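PDB 1U53: secreted protein ASP-2 from Necator americanus, which is a secreted pathogenesis-related-1 protein of the CAP superfamily, of unknown biochemical function, studied as a vaccine antigen against human hookworm infection. Local coordinates for residues V59-K73 and C148-Q162. Residues are numbered along the deposited sequence; the frame is centred on the assembly and turned at random.
Sequences VEKTAMNNAKQCVFK and CYVEACSNMCYVVCQ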
loop_
_atom_site.group_PDB
_atom_site.type_symbol
_atom_site.label_atom_id
_atom_site.label_comp_id
_atom_site.label_asym_id
_atom_site.label_seq_id
_atom_site.Cartn_x
_atom_site.Cartn_y
_atom_site.Cartn_z
ATOM N N VAL A 59 -6.770 -11.764 -2.502
ATOM C CA VAL A 59 -5.492 -11.052 -2.621
ATOM C C VAL A 59 -4.595 -11.472 -1.473
ATOM O O VAL A 59 -3.393 -11.692 -1.664
ATOM C CB VAL A 59 -5.729 -9.559 -2.620
ATOM C CG1 VAL A 59 -4.376 -8.817 -2.734
ATOM C CG2 VAL A 59 -6.605 -9.201 -3.880
ATOM N N GLU A 60 -5.155 -11.609 -0.268
ATOM C CA GLU A 60 -4.342 -12.165 0.859
ATOM C C GLU A 60 -3.758 -13.554 0.537
ATOM O O GLU A 60 -2.614 -13.873 0.876
ATOM C CB GLU A 60 -5.191 -12.273 2.136
ATOM C CG GLU A 60 -4.473 -12.956 3.272
ATOM C CD GLU A 60 -5.330 -12.966 4.517
ATOM O OE1 GLU A 60 -5.787 -14.070 4.863
ATOM O OE2 GLU A 60 -5.547 -11.878 5.115
ATOM N N LYS A 61 -4.561 -14.360 -0.182
ATOM C CA LYS A 61 -4.153 -15.727 -0.513
ATOM C C LYS A 61 -2.936 -15.701 -1.369
ATOM O O LYS A 61 -1.989 -16.416 -1.106
ATOM C CB LYS A 61 -5.253 -16.407 -1.314
ATOM C CG LYS A 61 -4.874 -17.766 -1.831
ATOM C CD LYS A 61 -5.948 -18.270 -2.779
ATOM C CE LYS A 61 -5.587 -19.649 -3.330
ATOM N NZ LYS A 61 -5.316 -20.694 -2.251
ATOM N N THR A 62 -2.933 -14.859 -2.391
ATOM C CA THR A 62 -1.713 -14.795 -3.238
ATOM C C THR A 62 -0.520 -14.123 -2.532
ATOM O O THR A 62 0.620 -14.508 -2.725
ATOM C CB THR A 62 -1.999 -14.166 -4.633
ATOM O OG1 THR A 62 -2.840 -13.016 -4.527
ATOM C CG2 THR A 62 -2.674 -15.235 -5.538
ATOM N N ALA A 63 -0.781 -13.134 -1.680
ATOM C CA ALA A 63 0.309 -12.581 -0.863
ATOM C C ALA A 63 0.918 -13.657 0.026
ATOM O O ALA A 63 2.165 -13.789 0.155
ATOM C CB ALA A 63 -0.209 -11.403 -0.024
ATOM N N MET A 64 0.045 -14.457 0.639
ATOM C CA MET A 64 0.437 -15.643 1.397
ATOM C C MET A 64 1.305 -16.619 0.623
ATOM O O MET A 64 2.290 -17.153 1.159
ATOM C CB MET A 64 -0.822 -16.379 1.935
ATOM C CG MET A 64 -0.461 -17.579 2.801
ATOM S SD MET A 64 -2.006 -18.365 3.345
ATOM C CE MET A 64 -2.615 -19.048 1.806
ATOM N N ASN A 65 0.928 -16.902 -0.634
ATOM C CA ASN A 65 1.696 -17.815 -1.447
ATOM C C ASN A 65 3.151 -17.339 -1.563
ATOM O O ASN A 65 4.051 -18.152 -1.654
ATOM C CB ASN A 65 1.089 -17.931 -2.846
ATOM C CG ASN A 65 -0.234 -18.664 -2.854
ATOM O OD1 ASN A 65 -0.600 -19.292 -1.861
ATOM N ND2 ASN A 65 -0.992 -18.543 -3.950
ATOM N N ASN A 66 3.372 -16.021 -1.593
ATOM C CA ASN A 66 4.729 -15.490 -1.603
ATOM C C ASN A 66 5.339 -15.621 -0.225
ATOM O O ASN A 66 6.374 -16.277 -0.039
ATOM C CB ASN A 66 4.693 -14.003 -2.039
ATOM C CG ASN A 66 6.087 -13.356 -2.115
ATOM O OD1 ASN A 66 7.033 -13.831 -1.502
ATOM N ND2 ASN A 66 6.202 -12.248 -2.873
ATOM N N ALA A 67 4.673 -15.036 0.758
ATOM C CA ALA A 67 5.234 -15.060 2.135
ATOM C C ALA A 67 5.630 -16.456 2.580
ATOM O O ALA A 67 6.661 -16.590 3.174
ATOM C CB ALA A 67 4.268 -14.440 3.121
ATOM N N LYS A 68 4.808 -17.476 2.326
ATOM C CA LYS A 68 5.087 -18.803 2.883
ATOM C C LYS A 68 6.379 -19.414 2.357
ATOM O O LYS A 68 6.908 -20.355 2.961
ATOM C CB LYS A 68 3.937 -19.765 2.574
ATOM C CG LYS A 68 2.697 -19.464 3.409
ATOM C CD LYS A 68 2.948 -19.918 4.817
ATOM C CE LYS A 68 1.677 -20.072 5.637
ATOM N NZ LYS A 68 2.018 -20.157 7.089
ATOM N N GLN A 69 6.885 -18.947 1.211
ATOM C CA GLN A 69 8.153 -19.501 0.704
ATOM C C GLN A 69 9.388 -19.024 1.470
ATOM O O GLN A 69 10.476 -19.604 1.338
ATOM C CB GLN A 69 8.337 -19.149 -0.758
ATOM C CG GLN A 69 7.221 -19.597 -1.663
ATOM C CD GLN A 69 7.381 -19.040 -3.061
ATOM O OE1 GLN A 69 8.436 -19.222 -3.711
ATOM N NE2 GLN A 69 6.348 -18.369 -3.549
ATOM N N CYS A 70 9.238 -17.957 2.265
ATOM C CA CYS A 70 10.284 -17.482 3.164
ATOM C C CYS A 70 11.572 -17.134 2.405
ATOM O O CYS A 70 12.667 -17.408 2.863
ATOM C CB CYS A 70 10.544 -18.514 4.281
ATOM S SG CYS A 70 9.221 -18.453 5.519
ATOM N N VAL A 71 11.395 -16.560 1.218
ATOM C CA VAL A 71 12.470 -15.968 0.415
ATOM C C VAL A 71 12.034 -14.529 0.172
ATOM O O VAL A 71 10.908 -14.271 -0.290
ATOM C CB VAL A 71 12.640 -16.656 -0.921
ATOM C CG1 VAL A 71 13.791 -16.013 -1.673
ATOM C CG2 VAL A 71 12.943 -18.173 -0.698
ATOM N N PHE A 72 12.900 -13.597 0.532
ATOM C CA PHE A 72 12.574 -12.172 0.333
ATOM C C PHE A 72 12.695 -11.844 -1.154
ATOM O O PHE A 72 13.795 -11.553 -1.646
ATOM C CB PHE A 72 13.552 -11.310 1.140
ATOM C CG PHE A 72 13.227 -9.824 1.129
ATOM C CD1 PHE A 72 12.156 -9.317 1.853
ATOM C CD2 PHE A 72 13.985 -8.937 0.386
ATOM C CE1 PHE A 72 11.882 -7.954 1.824
ATOM C CE2 PHE A 72 13.716 -7.555 0.368
ATOM C CZ PHE A 72 12.650 -7.072 1.066
ATOM N N LYS A 73 11.575 -11.905 -1.881
ATOM C CA LYS A 73 11.629 -11.703 -3.324
ATOM C C LYS A 73 10.241 -11.386 -3.837
ATOM O O LYS A 73 9.251 -11.989 -3.425
ATOM C CB LYS A 73 12.136 -12.988 -4.022
ATOM C CG LYS A 73 12.559 -12.744 -5.482
ATOM C CD LYS A 73 12.792 -14.069 -6.219
ATOM C CE LYS A 73 13.224 -13.803 -7.670
ATOM N NZ LYS A 73 14.275 -12.744 -7.752
ATOM N N CYS A 148 -2.853 -8.962 2.572
ATOM C CA CYS A 148 -1.468 -9.151 2.984
ATOM C C CYS A 148 -1.290 -10.404 3.812
ATOM O O CYS A 148 -2.242 -10.939 4.349
ATOM C CB CYS A 148 -1.039 -7.949 3.859
ATOM S SG CYS A 148 -1.429 -6.323 3.158
ATOM N N TYR A 149 -0.039 -10.807 3.979
ATOM C CA TYR A 149 0.256 -11.929 4.870
ATOM C C TYR A 149 1.592 -11.685 5.546
ATOM O O TYR A 149 2.529 -11.167 4.906
ATOM C CB TYR A 149 0.264 -13.237 4.076
ATOM C CG TYR A 149 0.189 -14.482 4.948
ATOM C CD1 TYR A 149 -1.053 -15.013 5.318
ATOM C CD2 TYR A 149 1.352 -15.097 5.425
ATOM C CE1 TYR A 149 -1.108 -16.117 6.152
ATOM C CE2 TYR A 149 1.293 -16.195 6.243
ATOM C CZ TYR A 149 0.067 -16.713 6.599
ATOM O OH TYR A 149 0.005 -17.851 7.400
ATOM N N VAL A 150 1.692 -12.074 6.823
ATOM C CA VAL A 150 2.922 -11.985 7.633
ATOM C C VAL A 150 3.288 -13.384 8.039
ATOM O O VAL A 150 2.448 -14.117 8.638
ATOM C CB VAL A 150 2.713 -11.167 8.898
ATOM C CG1 VAL A 150 3.999 -11.086 9.725
ATOM C CG2 VAL A 150 2.156 -9.756 8.549
ATOM N N GLU A 151 4.507 -13.777 7.684
ATOM C CA GLU A 151 5.001 -15.120 7.981
ATOM C C GLU A 151 6.192 -15.056 8.904
ATOM O O GLU A 151 7.134 -14.320 8.647
ATOM C CB GLU A 151 5.423 -15.815 6.683
ATOM C CG GLU A 151 5.960 -17.264 6.859
ATOM C CD GLU A 151 4.926 -18.302 7.284
ATOM O OE1 GLU A 151 3.776 -17.945 7.589
ATOM O OE2 GLU A 151 5.305 -19.514 7.365
ATOM N N ALA A 152 6.184 -15.892 9.950
ATOM C CA ALA A 152 7.346 -15.990 10.814
ATOM C C ALA A 152 8.238 -17.050 10.251
ATOM O O ALA A 152 8.030 -18.245 10.519
ATOM C CB ALA A 152 6.932 -16.374 12.222
ATOM N N CYS A 153 9.228 -16.636 9.462
ATOM C CA CYS A 153 10.138 -17.582 8.862
ATOM C C CYS A 153 11.240 -17.884 9.844
ATOM O O CYS A 153 11.302 -17.297 10.930
ATOM C CB CYS A 153 10.738 -16.993 7.599
ATOM S SG CYS A 153 9.528 -16.585 6.355
ATOM N N SER A 154 12.141 -18.778 9.473
ATOM C CA SER A 154 13.160 -19.199 10.439
ATOM C C SER A 154 14.019 -18.020 10.885
ATOM O O SER A 154 14.321 -17.876 12.083
ATOM C CB SER A 154 14.036 -20.295 9.836
ATOM O OG SER A 154 13.237 -21.435 9.553
ATOM N N ASN A 155 14.391 -17.165 9.936
ATOM C CA ASN A 155 15.314 -16.067 10.213
ATOM C C ASN A 155 14.835 -14.663 9.887
ATOM O O ASN A 155 15.634 -13.726 9.914
ATOM C CB ASN A 155 16.651 -16.308 9.507
ATOM C CG ASN A 155 17.463 -17.386 10.193
ATOM O OD1 ASN A 155 16.995 -18.018 11.143
ATOM N ND2 ASN A 155 18.679 -17.587 9.741
ATOM N N MET A 156 13.548 -14.508 9.599
ATOM C CA MET A 156 12.991 -13.183 9.354
ATOM C C MET A 156 11.491 -13.233 9.576
ATOM O O MET A 156 10.872 -14.297 9.472
ATOM C CB MET A 156 13.239 -12.709 7.909
ATOM C CG MET A 156 12.547 -13.612 6.856
ATOM S SD MET A 156 12.786 -12.904 5.205
ATOM C CE MET A 156 12.270 -14.321 4.246
ATOM N N CYS A 157 10.917 -12.073 9.848
ATOM C CA CYS A 157 9.469 -11.925 9.828
ATOM C C CYS A 157 9.238 -11.336 8.442
ATOM O O CYS A 157 9.807 -10.281 8.141
ATOM C CB CYS A 157 9.006 -10.944 10.914
ATOM S SG CYS A 157 7.225 -10.592 10.786
ATOM N N TYR A 158 8.478 -12.033 7.576
ATOM C CA TYR A 158 8.384 -11.651 6.166
ATOM C C TYR A 158 6.952 -11.214 5.848
ATOM O O TYR A 158 5.997 -11.942 6.122
ATOM C CB TYR A 158 8.824 -12.844 5.298
ATOM C CG TYR A 158 8.786 -12.626 3.812
ATOM C CD1 TYR A 158 9.175 -11.399 3.247
ATOM C CD2 TYR A 158 8.460 -13.660 2.952
ATOM C CE1 TYR A 158 9.162 -11.193 1.862
ATOM C CE2 TYR A 158 8.413 -13.453 1.556
ATOM C CZ TYR A 158 8.774 -12.234 1.021
ATOM O OH TYR A 158 8.753 -12.061 -0.349
ATOM N N VAL A 159 6.813 -9.991 5.310
ATOM C CA VAL A 159 5.494 -9.378 5.096
ATOM C C VAL A 159 5.343 -9.136 3.626
ATOM O O VAL A 159 6.211 -8.520 2.991
ATOM C CB VAL A 159 5.419 -8.006 5.788
ATOM C CG1 VAL A 159 4.116 -7.280 5.493
ATOM C CG2 VAL A 159 5.643 -8.173 7.320
ATOM N N VAL A 160 4.213 -9.543 3.100
ATOM C CA VAL A 160 3.887 -9.268 1.716
ATOM C C VAL A 160 2.490 -8.695 1.667
ATOM O O VAL A 160 1.562 -9.286 2.200
ATOM C CB VAL A 160 3.909 -10.602 0.919
ATOM C CG1 VAL A 160 3.527 -10.392 -0.566
ATOM C CG2 VAL A 160 5.287 -11.220 0.964
ATOM N N CYS A 161 2.318 -7.541 1.004
ATOM C CA CYS A 161 0.970 -7.064 0.652
ATOM C C CYS A 161 0.786 -7.077 -0.866
ATOM O O CYS A 161 1.733 -6.769 -1.598
ATOM C CB CYS A 161 0.764 -5.618 1.097
ATOM S SG CYS A 161 0.462 -5.479 2.882
ATOM N N GLN A 162 -0.392 -7.460 -1.339
ATOM C CA GLN A 162 -0.659 -7.311 -2.774
ATOM C C GLN A 162 -1.845 -6.361 -2.960
ATOM O O GLN A 162 -2.608 -6.130 -2.040
ATOM C CB GLN A 162 -0.848 -8.670 -3.481
ATOM C CG GLN A 162 0.501 -9.373 -3.600
ATOM C CD GLN A 162 0.445 -10.833 -4.055
ATOM O OE1 GLN A 162 -0.631 -11.345 -4.342
ATOM N NE2 GLN A 162 1.623 -11.497 -4.147
HETATM O O HOH W 1 2.123 -14.394 -5.070
HETATM O O HOH W 2 6.646 -21.070 5.499
#
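Ala63 and Ala67 set one side of helix 57-67 down on the hairpin of strands 145-152 and 157-164. The methyl of Ala63 meets Val160 CG1, and that of Ala67 lies among Tyr149, Glu151 and Val160. Met64 covers one face of the Tyr149 ring. Its CG stands over the ring centre, 3.6 Å from the centroid, in a CH-pi contact. Chi1 (-177°) and chi2 (-179°) are both anti, and this extended run carries CG and SD along the ring; SD makes an oblique Met-aromatic contact. Val160 CG2 lies over the Tyr158 ring, offset toward the rim. Past the helix, Cys70 takes a positive phi (58°), and its SG is bonded to Cys153 SG. This disulfide ties the segment just after the helix to the loop that joins the two strands.

The polar edge has three groups. Tyr158 OH donates to Asn66 OD1 (2.7 Å), tilted from the carbonyl plane, and accepts from Lys73 N (3.2 Å). Lys68 NZ forms a salt bridge with Glu151 OE1 (2.9 Å) and also donates to Tyr149 OH, which is bonded to Asn10 O as well. Thr62 OG1 donates to Gln162 OE1 (2.8 Å), nearly straight on to the carbonyl.

Glu85 of strand 84-90 accepts from both Asn66 ND2 and Gln162 NE2. On the other side of the hairpin, Val150 and Val159 pack against helices 14-32 and 97-109. The sheet is thus sandwiched between helices, as in the alpha-beta-alpha fold of CAP proteins.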